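Local structure of small S protein (Podospora anserina, 2WVQ) at residues G20-N23 / N24-C28; K53-L56 / S57-G60; N66-P69 / R70-S73; V88-I91 / L92-F95. The protein governs vegetative incompatibility, forming the [het-s] prion through its prion domain and reacting lethally with het-S of incompatible cells, the chain here being its largely helical globular domain. The protein carries 2 engineered substitutions. One frame throughout, in Å; residues are numbered along the deposited sequence. Where two conformers were deposited one is given.

Contacts 1, 2 and 4 each span about two turns of one helix, 18-28, 42-62 and 79-108 respectively, whereas contact 3 is a surface turn in the loop between helices 42-62 and 79-108. Contacts 1 and 2 meet where F22 packs on L56, W59 and G60; contacts 1 and 4 meet through L21, C25 and C28. Contact 2 is fully buried yet rich in charge, its basic ends paired with acids of other parts of the fold. Contact 4 is apolar toward helix 18-28 and carries acids toward the second subunit. Contact 1 has a buried flank and an exposed one. Contact 3 relies on polar side-chain bonds to backbone atoms and on a salt bridge.

Contact 1. Residues G20-N23 / N24-C28; sequences GLFN and NCVAC. Engineered in segment 24-28: A27 (natural residue Asp).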
ATOM      1  N   GLY A  20     -10.816  19.068   2.549  1.00 24.65           N
ATOM      2  CA  GLY A  20     -11.647  18.301   1.646  1.00 25.99           C
ATOM      3  C   GLY A  20     -11.138  16.882   1.437  1.00 25.46           C
ATOM      4  O   GLY A  20     -11.939  15.942   1.473  1.00 26.94           O
ATOM      5  N   LEU A  21      -9.820  16.719   1.248  1.00 26.60           N
ATOM      6  CA  LEU A  21      -9.165  15.376   1.191  1.00 25.47           C
ATOM      7  C   LEU A  21      -9.225  14.642   2.539  1.00 26.07           C
ATOM      8  O   LEU A  21      -9.547  13.451   2.598  1.00 24.54           O
ATOM      9  CB  LEU A  21      -7.704  15.514   0.740  1.00 26.00           C
ATOM     10  CG  LEU A  21      -7.412  16.070  -0.674  1.00 28.29           C
ATOM     11  CD1 LEU A  21      -5.953  16.554  -0.835  1.00 26.28           C
ATOM     12  CD2 LEU A  21      -7.831  15.095  -1.801  1.00 28.71           C
ATOM     13  N   PHE A  22      -8.953  15.361   3.632  1.00 27.13           N
ATOM     14  CA  PHE A  22      -9.095  14.809   4.997  1.00 26.86           C
ATOM     15  C   PHE A  22     -10.477  14.264   5.293  1.00 27.62           C
ATOM     16  O   PHE A  22     -10.593  13.129   5.784  1.00 28.24           O
ATOM     17  CB  PHE A  22      -8.724  15.821   6.088  1.00 28.13           C
ATOM     18  CG  PHE A  22      -9.030  15.336   7.478  1.00 27.29           C
ATOM     19  CD1 PHE A  22      -8.111  14.536   8.165  1.00 28.29           C
ATOM     20  CD2 PHE A  22     -10.218  15.649   8.083  1.00 25.85           C
ATOM     21  CE1 PHE A  22      -8.398  14.066   9.443  1.00 24.01           C
ATOM     22  CE2 PHE A  22     -10.526  15.194   9.400  1.00 24.94           C
ATOM     23  CZ  PHE A  22      -9.612  14.413  10.071  1.00 26.95           C
ATOM     24  N   ASN A  23     -11.519  15.052   5.008  1.00 28.20           N
ATOM     25  CA  ASN A  23     -12.915  14.623   5.270  1.00 30.02           C
ATOM     26  C   ASN A  23     -13.301  13.395   4.433  1.00 30.87           C
ATOM     27  O   ASN A  23     -14.007  12.518   4.912  1.00 30.61           O
ATOM     28  CB  ASN A  23     -13.942  15.769   5.125  1.00 29.98           C
ATOM     29  CG  ASN A  23     -13.784  16.854   6.227  1.00 29.58           C
ATOM     30  OD1 ASN A  23     -13.583  16.541   7.408  1.00 32.13           O
ATOM     31  ND2 ASN A  23     -13.813  18.108   5.820  1.00 28.67           N
ATOM     32  N   ASN A  24     -12.775  13.337   3.216  1.00 31.81           N
ATOM     33  CA  ASN A  24     -12.883  12.128   2.350  1.00 32.30           C
ATOM     34  C   ASN A  24     -12.248  10.848   2.904  1.00 30.84           C
ATOM     35  O   ASN A  24     -12.848   9.764   2.789  1.00 32.37           O
ATOM     36  CB  ASN A  24     -12.412  12.464   0.918  1.00 32.25           C
ATOM     37  CG  ASN A  24     -13.348  13.480   0.229  1.00 35.76           C
ATOM     38  OD1 ASN A  24     -14.494  13.661   0.662  1.00 40.07           O
ATOM     39  ND2 ASN A  24     -12.880  14.129  -0.837  1.00 34.97           N
ATOM     40  N   CYS A  25     -11.065  10.975   3.505  1.00 29.41           N
ATOM     41  CA  CYS A  25     -10.358   9.912   4.207  1.00 29.92           C
ATOM     42  C   CYS A  25     -11.211   9.315   5.328  1.00 30.56           C
ATOM     43  O   CYS A  25     -11.391   8.077   5.424  1.00 29.53           O
ATOM     44  CB  CYS A  25      -8.989  10.395   4.782  1.00 28.92           C
ATOM     45  SG  CYS A  25      -7.651  10.746   3.594  1.00 29.98           S
ATOM     46  N   VAL A  26     -11.727  10.186   6.190  1.00 30.11           N
ATOM     47  CA  VAL A  26     -12.581   9.725   7.323  1.00 30.00           C
ATOM     48  C   VAL A  26     -13.813   9.000   6.749  1.00 30.43           C
ATOM     49  O   VAL A  26     -14.154   7.898   7.177  1.00 30.02           O
ATOM     50  CB  VAL A  26     -12.990  10.894   8.274  1.00 29.53           C
ATOM     51  CG1 VAL A  26     -14.005  10.370   9.425  1.00 27.73           C
ATOM     52  CG2 VAL A  26     -11.734  11.544   8.881  1.00 28.59           C
ATOM     53  N   ALA A  27     -14.425   9.580   5.719  1.00 31.55           N
ATOM     54  CA  ALA A  27     -15.592   8.949   5.087  1.00 32.47           C
ATOM     55  C   ALA A  27     -15.308   7.586   4.419  1.00 33.18           C
ATOM     56  O   ALA A  27     -16.244   6.770   4.303  1.00 34.14           O
ATOM     57  CB  ALA A  27     -16.290   9.901   4.135  1.00 31.78           C
ATOM     58  N   CYS A  28     -14.052   7.326   4.029  1.00 33.12           N
ATOM     59  CA  CYS A  28     -13.617   6.018   3.436  1.00 34.54           C
ATOM     60  C   CYS A  28     -13.921   4.842   4.322  1.00 34.72           C
ATOM     61  O   CYS A  28     -14.344   3.814   3.827  1.00 35.78           O
ATOM     62  CB  CYS A  28     -12.127   5.973   3.116  1.00 33.91           C
ATOM     63  SG  CYS A  28     -11.603   6.788   1.556  1.00 36.94           S
TER
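F22 and V26 stand one turn apart on the alpha-helix 18-28 of the globular, HeLo-family domain, and V26 lays its CG2 methyl over one face of the F22 ring. V26 CG2 lies 4.1 Å from the F22 ring centroid and 26° off the ring normal, the geometry of a CH-pi contact. It is displaced toward the rim, with V26 CG2 3.8 Å from F22 CZ. With V26 CG1 anti to the backbone N (chi1 176°), the other methyl is left beside that nitrogen and leans back toward F22. This flank is the tight one, setting the helix between 42-62 and 79-108: L56 and the W59 ring of the former pack against F22, and C25 is wedged between L56 and I91-L92 of the latter. Between F22 and V26 the backbone bond is straight, V26 N to F22 O measuring 3.2 Å with 165° at the hydrogen.

The other flank is looser. N24 is exposed to solvent; its backbone N bonds to G20 O at 3.2 Å, while its side-chain ND2 lies close to the same oxygen at too poor an angle to bond. A27, engineered in place of Asp, adds only a methyl, with A27 CB 3.6 Å from N23 O.

Contact 2. Residues K53-L56 / S57-G60; sequences KARL and SRWG
R55 and R58 meet on one flank of the helix, R58 NH1 lying 3.5 Å from R55 CG. Both leave the backbone with CG anti to N, but then differ. R55 runs extended from CG to NE, whereas R58 bends at chi3 (-53°) and folds its guanidinium back along the helix, one face turned over R55 CA and A54 O. The two guanidinium planes are 20° apart, and R55 NE stays 5.1 Å from R58 NH1. Acids surround the pair: R55 forms salt bridges with D172 and E175, R58 with D212 and E191, probably offsetting their positive charge.

The backbone beneath is alpha-helix within 42-62: S57 N to K53 O, R58 N to A54 O and W59 N to R55 O are i to i+4 bonds, and G60 N to L56 O is a weak one. S57 OG is 3.4 Å from A54 O and hydrogen-bonds to R140. K53 stays extended through all four torsions to reach E30 with its NZ. L56 sends CD2 toward C25 and V26, CD1 toward I91. W59 touches this turn through its stem, W59 CB being 3.4 Å from L56 O, while its indole leads away and NE1 makes a weak bond to L174 O.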
ATOM      1  N   LYS A  53     -10.089   5.171  12.606  1.00 27.21           N
ATOM      2  CA  LYS A  53     -10.942   6.260  12.136  1.00 28.24           C
ATOM      3  C   LYS A  53     -11.077   7.338  13.231  1.00 28.12           C
ATOM      4  O   LYS A  53     -11.052   8.525  12.937  1.00 27.19           O
ATOM      5  CB  LYS A  53     -12.312   5.731  11.725  1.00 28.48           C
ATOM      6  CG  LYS A  53     -13.276   6.784  11.214  1.00 27.80           C
ATOM      7  CD  LYS A  53     -14.723   6.234  11.108  1.00 29.07           C
ATOM      8  CE  LYS A  53     -15.457   6.976   9.978  1.00 30.67           C
ATOM      9  NZ  LYS A  53     -16.900   6.682   9.962  1.00 33.09           N
ATOM     10  N   ALA A  54     -11.214   6.916  14.486  1.00 28.02           N
ATOM     11  CA  ALA A  54     -11.355   7.881  15.611  1.00 29.07           C
ATOM     12  C   ALA A  54     -10.067   8.697  15.778  1.00 29.08           C
ATOM     13  O   ALA A  54     -10.095   9.892  16.101  1.00 29.54           O
ATOM     14  CB  ALA A  54     -11.691   7.136  16.939  1.00 28.44           C
ATOM     15  N   ARG A  55      -8.935   8.047  15.551  1.00 28.62           N
ATOM     16  CA  ARG A  55      -7.661   8.692  15.779  1.00 28.84           C
ATOM     17  C   ARG A  55      -7.319   9.697  14.671  1.00 29.30           C
ATOM     18  O   ARG A  55      -6.747  10.794  14.950  1.00 28.33           O
ATOM     19  CB  ARG A  55      -6.562   7.672  15.975  1.00 29.07           C
ATOM     20  CG  ARG A  55      -5.294   8.312  16.514  1.00 30.64           C
ATOM     21  CD  ARG A  55      -4.102   7.507  16.175  1.00 29.67           C
ATOM     22  NE  ARG A  55      -2.853   8.252  16.279  1.00 29.15           N
ATOM     23  CZ  ARG A  55      -1.688   7.781  15.849  1.00 31.38           C
ATOM     24  NH1 ARG A  55      -1.622   6.567  15.285  1.00 28.50           N
ATOM     25  NH2 ARG A  55      -0.595   8.516  15.958  1.00 29.23           N
ATOM     26  N   LEU A  56      -7.683   9.332  13.437  1.00 28.11           N
ATOM     27  CA  LEU A  56      -7.573  10.210  12.273  1.00 28.20           C
ATOM     28  C   LEU A  56      -8.499  11.434  12.480  1.00 28.00           C
ATOM     29  O   LEU A  56      -8.079  12.608  12.329  1.00 26.14           O
ATOM     30  CB  LEU A  56      -7.939   9.457  10.966  1.00 28.55           C
ATOM     31  CG  LEU A  56      -7.974  10.221   9.614  1.00 28.76           C
ATOM     32  CD1 LEU A  56      -6.652  10.807   9.229  1.00 23.23           C
ATOM     33  CD2 LEU A  56      -8.535   9.392   8.413  1.00 27.99           C
ATOM     34  N   SER A  57      -9.740  11.180  12.850  1.00 28.03           N
ATOM     35  CA  SER A  57     -10.600  12.323  13.104  1.00 28.21           C
ATOM     36  C   SER A  57     -10.152  13.214  14.298  1.00 26.92           C
ATOM     37  O   SER A  57     -10.338  14.418  14.222  1.00 26.20           O
ATOM     38  CB  SER A  57     -12.069  11.947  13.153  1.00 29.13           C
ATOM     39  OG  SER A  57     -12.484  11.611  14.436  1.00 31.67           O
ATOM     40  N   ARG A  58      -9.583  12.629  15.359  1.00 25.52           N
ATOM     41  CA  ARG A  58      -9.008  13.385  16.455  1.00 25.41           C
ATOM     42  C   ARG A  58      -8.004  14.402  15.968  1.00 25.29           C
ATOM     43  O   ARG A  58      -7.998  15.520  16.467  1.00 24.08           O
ATOM     44  CB  ARG A  58      -8.411  12.526  17.572  1.00 24.56           C
ATOM     45  CG  ARG A  58      -8.187  13.284  18.955  1.00 25.46           C
ATOM     46  CD  ARG A  58      -7.476  12.381  19.960  1.00 26.01           C
ATOM     47  NE  ARG A  58      -8.204  11.109  20.077  1.00 28.04           N
ATOM     48  CZ  ARG A  58      -7.716   9.878  19.871  1.00 28.96           C
ATOM     49  NH1 ARG A  58      -6.450   9.684  19.557  1.00 27.76           N
ATOM     50  NH2 ARG A  58      -8.520   8.825  20.011  1.00 29.10           N
ATOM     51  N   TRP A  59      -7.162  14.005  15.006  1.00 25.70           N
ATOM     52  CA  TRP A  59      -6.204  14.891  14.394  1.00 25.37           C
ATOM     53  C   TRP A  59      -6.833  16.105  13.730  1.00 26.00           C
ATOM     54  O   TRP A  59      -6.334  17.233  13.902  1.00 25.16           O
ATOM     55  CB  TRP A  59      -5.301  14.169  13.380  1.00 25.26           C
ATOM     56  CG  TRP A  59      -4.333  15.120  12.758  1.00 24.74           C
ATOM     57  CD1 TRP A  59      -3.129  15.490  13.257  1.00 24.21           C
ATOM     58  CD2 TRP A  59      -4.499  15.831  11.529  1.00 24.06           C
ATOM     59  NE1 TRP A  59      -2.534  16.405  12.425  1.00 22.44           N
ATOM     60  CE2 TRP A  59      -3.355  16.627  11.355  1.00 22.80           C
ATOM     61  CE3 TRP A  59      -5.513  15.869  10.556  1.00 23.71           C
ATOM     62  CZ2 TRP A  59      -3.167  17.444  10.235  1.00 24.02           C
ATOM     63  CZ3 TRP A  59      -5.323  16.676   9.434  1.00 25.31           C
ATOM     64  CH2 TRP A  59      -4.164  17.465   9.290  1.00 25.85           C
ATOM     65  N   GLY A  60      -7.878  15.885  12.939  1.00 25.30           N
ATOM     66  CA  GLY A  60      -8.555  17.006  12.289  1.00 25.62           C
ATOM     67  C   GLY A  60      -9.128  17.972  13.304  1.00 26.20           C
ATOM     68  O   GLY A  60      -9.106  19.202  13.089  1.00 25.60           O
TER

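Contact 3. Residues N66-P69 / R70-S73; sequences NDDP and RFHS
F71 N bonds to D68 O at 3.1 Å and H72 N to P69 O at 2.8 Å, two successive i to i+3 bonds that wind the backbone into a brief 3-10 turn just after the extended D68.

D68 bonds into the start of this turn through both carboxylate oxygens. Its CG lies anti to the backbone N (chi1 -176°), which brings OD2 within 3.1 Å of R70 N; that donor approaches from above the carboxylate plane. D68 OD1 forms a salt bridge with R70, receiving NH1 at 3.0 Å nearly end-on and NE at 3.2 Å on the syn side, both from the same face. A bend at chi3 of R70 (-40°) turns the guanidinium back for this two-nitrogen grip and leaves the two charged planes only 16° apart. D68 O is doubly used. H72 ND1 donates to D68 O at 3.2 Å, with the oxygen at the imidazole edge, and reaches it from the opposite face of the carbonyl to F71 N. S73 OG makes a weak 3.2 Å bond to R70 O.

Backbone hydrogen bonding of F71 with A19 ties the loop to helix 18-28; in one of two conformers the F71 side chain packs on V18 and A19 and on V81 of helix 79-108. A side-chain oxygen bonding to the N-H two residues on defines an Asx turn; here proline follows the aspartate and the chain runs directly into 3-10 winding.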
ATOM      1  N   ASN A  66     -11.351  22.211   9.857  1.00 28.68           N
ATOM      2  CA  ASN A  66     -12.472  22.866   9.193  1.00 30.58           C
ATOM      3  C   ASN A  66     -12.572  24.393   9.356  1.00 31.64           C
ATOM      4  O   ASN A  66     -13.342  25.050   8.640  1.00 31.53           O
ATOM      5  CB  ASN A  66     -13.763  22.218   9.657  1.00 30.67           C
ATOM      6  CG  ASN A  66     -13.952  20.883   9.072  1.00 33.73           C
ATOM      7  OD1 ASN A  66     -14.440  19.971   9.754  1.00 37.19           O
ATOM      8  ND2 ASN A  66     -13.503  20.708   7.807  1.00 30.50           N
ATOM      9  N   ASP A  67     -11.781  24.943  10.275  1.00 32.21           N
ATOM     10  CA  ASP A  67     -11.866  26.370  10.631  1.00 31.96           C
ATOM     11  C   ASP A  67     -10.640  27.144  10.183  1.00 31.65           C
ATOM     12  O   ASP A  67     -10.736  28.331   9.886  1.00 32.31           O
ATOM     13  CB  ASP A  67     -12.026  26.551  12.146  1.00 32.49           C
ATOM     14  CG  ASP A  67     -13.237  25.828  12.716  1.00 32.59           C
ATOM     15  OD1 ASP A  67     -14.326  25.785  12.088  1.00 34.16           O
ATOM     16  OD2 ASP A  67     -13.119  25.354  13.853  1.00 33.81           O
ATOM     17  N   ASP A  68      -9.499  26.462  10.137  1.00 30.72           N
ATOM     18  CA  ASP A  68      -8.214  27.046   9.790  1.00 30.76           C
ATOM     19  C   ASP A  68      -8.041  27.136   8.249  1.00 30.43           C
ATOM     20  O   ASP A  68      -8.000  26.111   7.563  1.00 29.49           O
ATOM     21  CB  ASP A  68      -7.090  26.241  10.470  1.00 31.25           C
ATOM     22  CG  ASP A  68      -5.690  26.828  10.244  1.00 32.95           C
ATOM     23  OD1 ASP A  68      -4.742  26.380  10.916  1.00 37.13           O
ATOM     24  OD2 ASP A  68      -5.506  27.699   9.390  1.00 33.21           O
ATOM     25  N   PRO A  69      -7.955  28.381   7.709  1.00 29.88           N
ATOM     26  CA  PRO A  69      -7.890  28.589   6.268  1.00 28.92           C
ATOM     27  C   PRO A  69      -6.677  27.982   5.566  1.00 28.42           C
ATOM     28  O   PRO A  69      -6.778  27.713   4.379  1.00 27.39           O
ATOM     29  CB  PRO A  69      -7.928  30.109   6.114  1.00 29.65           C
ATOM     30  CG  PRO A  69      -7.493  30.657   7.457  1.00 30.38           C
ATOM     31  CD  PRO A  69      -7.994  29.656   8.454  1.00 30.54           C
ATOM     32  N   ARG A  70      -5.554  27.780   6.268  1.00 28.08           N
ATOM     33  CA  ARG A  70      -4.398  27.072   5.693  1.00 29.47           C
ATOM     34  C   ARG A  70      -4.843  25.773   4.993  1.00 28.48           C
ATOM     35  O   ARG A  70      -4.305  25.429   3.954  1.00 28.96           O
ATOM     36  CB  ARG A  70      -3.351  26.701   6.763  1.00 29.51           C
ATOM     37  CG  ARG A  70      -2.298  27.752   7.055  1.00 30.03           C
ATOM     38  CD  ARG A  70      -1.349  27.289   8.151  1.00 30.53           C
ATOM     39  NE  ARG A  70      -2.006  26.574   9.248  1.00 33.69           N
ATOM     40  CZ  ARG A  70      -1.341  25.914  10.196  1.00 35.65           C
ATOM     41  NH1 ARG A  70      -1.987  25.278  11.161  1.00 36.29           N
ATOM     42  NH2 ARG A  70      -0.016  25.875  10.167  1.00 37.54           N
ATOM     43  N   PHE A  71      -5.835  25.091   5.565  0.60 28.24           N
ATOM     44  CA  PHE A  71      -6.309  23.780   5.055  0.60 28.04           C
ATOM     45  C   PHE A  71      -7.303  23.908   3.925  0.60 28.57           C
ATOM     46  O   PHE A  71      -7.681  22.910   3.334  0.60 26.91           O
ATOM     47  CB  PHE A  71      -6.935  22.941   6.168  0.60 27.04           C
ATOM     48  CG  PHE A  71      -6.027  22.713   7.311  0.60 26.41           C
ATOM     49  CD1 PHE A  71      -6.384  23.135   8.584  0.60 23.16           C
ATOM     50  CD2 PHE A  71      -4.792  22.090   7.117  0.60 26.93           C
ATOM     51  CE1 PHE A  71      -5.537  22.954   9.655  0.60 23.14           C
ATOM     52  CE2 PHE A  71      -3.933  21.892   8.174  0.60 27.31           C
ATOM     53  CZ  PHE A  71      -4.304  22.338   9.458  0.60 27.22           C
ATOM     54  N   HIS A  72      -7.695  25.145   3.600  1.00 30.07           N
ATOM     55  CA  HIS A  72      -8.723  25.378   2.572  1.00 32.10           C
ATOM     56  C   HIS A  72      -8.225  25.907   1.228  1.00 34.50           C
ATOM     57  O   HIS A  72      -9.028  26.226   0.346  1.00 35.48           O
ATOM     58  CB  HIS A  72      -9.887  26.210   3.139  1.00 32.44           C
ATOM     59  CG  HIS A  72     -10.693  25.452   4.147  1.00 32.06           C
ATOM     60  ND1 HIS A  72     -10.209  25.153   5.404  1.00 31.28           N
ATOM     61  CD2 HIS A  72     -11.908  24.866   4.058  1.00 31.13           C
ATOM     62  CE1 HIS A  72     -11.098  24.432   6.055  1.00 30.64           C
ATOM     63  NE2 HIS A  72     -12.142  24.242   5.263  1.00 32.97           N
ATOM     64  N   SER A  73      -6.907  25.970   1.074  1.00 36.38           N
ATOM     65  CA  SER A  73      -6.278  26.409  -0.170  1.00 38.50           C
ATOM     66  C   SER A  73      -5.787  25.225  -0.991  1.00 39.74           C
ATOM     67  O   SER A  73      -5.334  24.221  -0.445  1.00 39.69           O
ATOM     68  CB  SER A  73      -5.101  27.331   0.124  1.00 38.58           C
ATOM     69  OG  SER A  73      -4.253  26.737   1.083  1.00 41.38           O
TER

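Contact 4. Residues V88-I91 / L92-F95; sequences VEEI and LLLF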
ATOM      1  N   VAL A  88      -2.647  12.747   3.419  1.00 27.51           N
ATOM      2  CA  VAL A  88      -4.060  12.546   3.207  1.00 28.06           C
ATOM      3  C   VAL A  88      -4.335  11.970   1.755  1.00 28.15           C
ATOM      4  O   VAL A  88      -5.156  11.071   1.590  1.00 25.94           O
ATOM      5  CB  VAL A  88      -4.690  13.921   3.633  1.00 29.05           C
ATOM      6  CG1 VAL A  88      -5.245  14.790   2.505  1.00 31.98           C
ATOM      7  CG2 VAL A  88      -5.388  13.833   5.025  1.00 27.07           C
ATOM      8  N   GLU A  89      -3.599  12.448   0.743  1.00 27.29           N
ATOM      9  CA  GLU A  89      -3.696  11.874  -0.609  1.00 28.98           C
ATOM     10  C   GLU A  89      -3.244  10.394  -0.566  1.00 29.96           C
ATOM     11  O   GLU A  89      -3.926   9.534  -1.116  1.00 30.57           O
ATOM     12  CB  GLU A  89      -2.873  12.661  -1.637  1.00 27.80           C
ATOM     13  CG  GLU A  89      -3.485  13.962  -2.066  1.00 30.03           C
ATOM     14  CD  GLU A  89      -2.510  14.898  -2.748  1.00 30.96           C
ATOM     15  OE1 GLU A  89      -2.991  15.871  -3.357  1.00 34.03           O
ATOM     16  OE2 GLU A  89      -1.281  14.686  -2.668  1.00 32.81           O
ATOM     17  N   GLU A  90      -2.130  10.105   0.117  1.00 30.13           N
ATOM     18  CA  GLU A  90      -1.669   8.720   0.297  1.00 31.22           C
ATOM     19  C   GLU A  90      -2.644   7.803   1.106  1.00 31.19           C
ATOM     20  O   GLU A  90      -2.788   6.617   0.770  1.00 29.56           O
ATOM     21  CB  GLU A  90      -0.236   8.682   0.829  1.00 31.55           C
ATOM     22  CG  GLU A  90       0.594   7.566   0.104  1.00 35.52           C
ATOM     23  CD  GLU A  90       2.003   7.432   0.593  1.00 33.88           C
ATOM     24  OE1 GLU A  90       2.461   6.280   0.762  1.00 37.92           O
ATOM     25  OE2 GLU A  90       2.670   8.477   0.807  1.00 39.49           O
ATOM     26  N   ILE A  91      -3.351   8.333   2.115  1.00 28.44           N
ATOM     27  CA  ILE A  91      -4.428   7.531   2.783  1.00 28.68           C
ATOM     28  C   ILE A  91      -5.532   7.165   1.767  1.00 28.87           C
ATOM     29  O   ILE A  91      -6.011   6.018   1.744  1.00 29.65           O
ATOM     30  CB  ILE A  91      -5.037   8.227   4.090  1.00 27.46           C
ATOM     31  CG1 ILE A  91      -3.985   8.321   5.179  1.00 27.94           C
ATOM     32  CG2 ILE A  91      -6.260   7.438   4.644  1.00 28.81           C
ATOM     33  CD1 ILE A  91      -4.290   9.342   6.306  1.00 28.78           C
ATOM     34  N   LEU A  92      -5.904   8.126   0.919  1.00 28.78           N
ATOM     35  CA  LEU A  92      -6.843   7.889  -0.174  1.00 30.22           C
ATOM     36  C   LEU A  92      -6.427   6.774  -1.156  1.00 30.52           C
ATOM     37  O   LEU A  92      -7.263   5.932  -1.521  1.00 29.65           O
ATOM     38  CB  LEU A  92      -7.168   9.182  -0.934  1.00 30.33           C
ATOM     39  CG  LEU A  92      -8.468   9.986  -0.628  1.00 32.59           C
ATOM     40  CD1 LEU A  92      -9.176   9.652   0.641  1.00 29.86           C
ATOM     41  CD2 LEU A  92      -8.377  11.510  -0.832  1.00 29.89           C
ATOM     42  N   LEU A  93      -5.163   6.815  -1.594  1.00 30.06           N
ATOM     43  CA  LEU A  93      -4.541   5.748  -2.432  1.00 30.36           C
ATOM     44  C   LEU A  93      -4.589   4.362  -1.747  1.00 30.37           C
ATOM     45  O   LEU A  93      -4.788   3.336  -2.406  1.00 30.32           O
ATOM     46  CB  LEU A  93      -3.088   6.125  -2.750  1.00 29.61           C
ATOM     47  CG  LEU A  93      -2.627   6.783  -4.052  1.00 30.91           C
ATOM     48  CD1 LEU A  93      -3.713   7.515  -4.806  1.00 30.59           C
ATOM     49  CD2 LEU A  93      -1.424   7.670  -3.822  1.00 30.31           C
ATOM     50  N   LEU A  94      -4.339   4.353  -0.452  1.00 29.29           N
ATOM     51  CA  LEU A  94      -4.445   3.190   0.417  1.00 30.98           C
ATOM     52  C   LEU A  94      -5.807   2.473   0.323  1.00 29.43           C
ATOM     53  O   LEU A  94      -5.880   1.243   0.226  1.00 28.88           O
ATOM     54  CB  LEU A  94      -4.182   3.645   1.878  1.00 30.90           C
ATOM     55  CG  LEU A  94      -3.993   2.603   2.974  1.00 34.15           C
ATOM     56  CD1 LEU A  94      -2.913   1.603   2.487  1.00 36.84           C
ATOM     57  CD2 LEU A  94      -3.534   3.294   4.268  1.00 33.74           C
ATOM     58  N   PHE A  95      -6.877   3.258   0.373  1.00 27.79           N
ATOM     59  CA  PHE A  95      -8.244   2.775   0.285  1.00 26.96           C
ATOM     60  C   PHE A  95      -8.607   2.412  -1.176  1.00 27.32           C
ATOM     61  O   PHE A  95      -9.273   1.400  -1.420  1.00 26.29           O
ATOM     62  CB  PHE A  95      -9.222   3.835   0.875  1.00 27.49           C
ATOM     63  CG  PHE A  95      -9.322   3.810   2.392  1.00 28.56           C
ATOM     64  CD1 PHE A  95      -8.684   4.792   3.176  1.00 30.32           C
ATOM     65  CD2 PHE A  95     -10.053   2.802   3.033  1.00 27.99           C
ATOM     66  CE1 PHE A  95      -8.750   4.751   4.602  1.00 30.52           C
ATOM     67  CE2 PHE A  95     -10.182   2.764   4.481  1.00 33.48           C
ATOM     68  CZ  PHE A  95      -9.525   3.733   5.255  1.00 31.84           C
TER
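V88 accepts from L92 one turn on, L92 N lying 3.1 Å from V88 O with a nearly straight 166° at the hydrogen, the first of four i to i+4 bonds in this alpha-helical run. E89 follows with L93 N at 3.0 Å from E89 O, and here the donor lies in the carbonyl plane. L92 also presses its stem against the same carbonyl, L92 CB being 3.3 Å from E89 O. The E89 carboxylate forms a salt bridge with K100 of the second subunit.

E90 O accepts from L94 N at 3.0 Å, while the side chain passes loosely by L93, E90 CG standing 4.4 Å from L93 CD2. E90 OE2 forms a salt bridge with R104 and a hydrogen bond with T101, both of the second subunit.

I91 makes the apolar meeting. With CG2 anti to the backbone N and CG1 beside it (chi1 -66°), the CG2 methyl faces F95 and touches CE1 at 3.7 Å, in the plane of the ring and at its edge; the two side chains lie alongside each other, pointing the same way. I91 O accepts from F95 N and also lies at the ring edge, 3.3 Å from F95 CD1.

Within the fold, V88, I91, L92 and F95 pack against helix 18-28, L94 and I91 against helix 157-176; E90 and L93 pack on the second subunit, which E89 also reaches, placing this face at the homodimer interface.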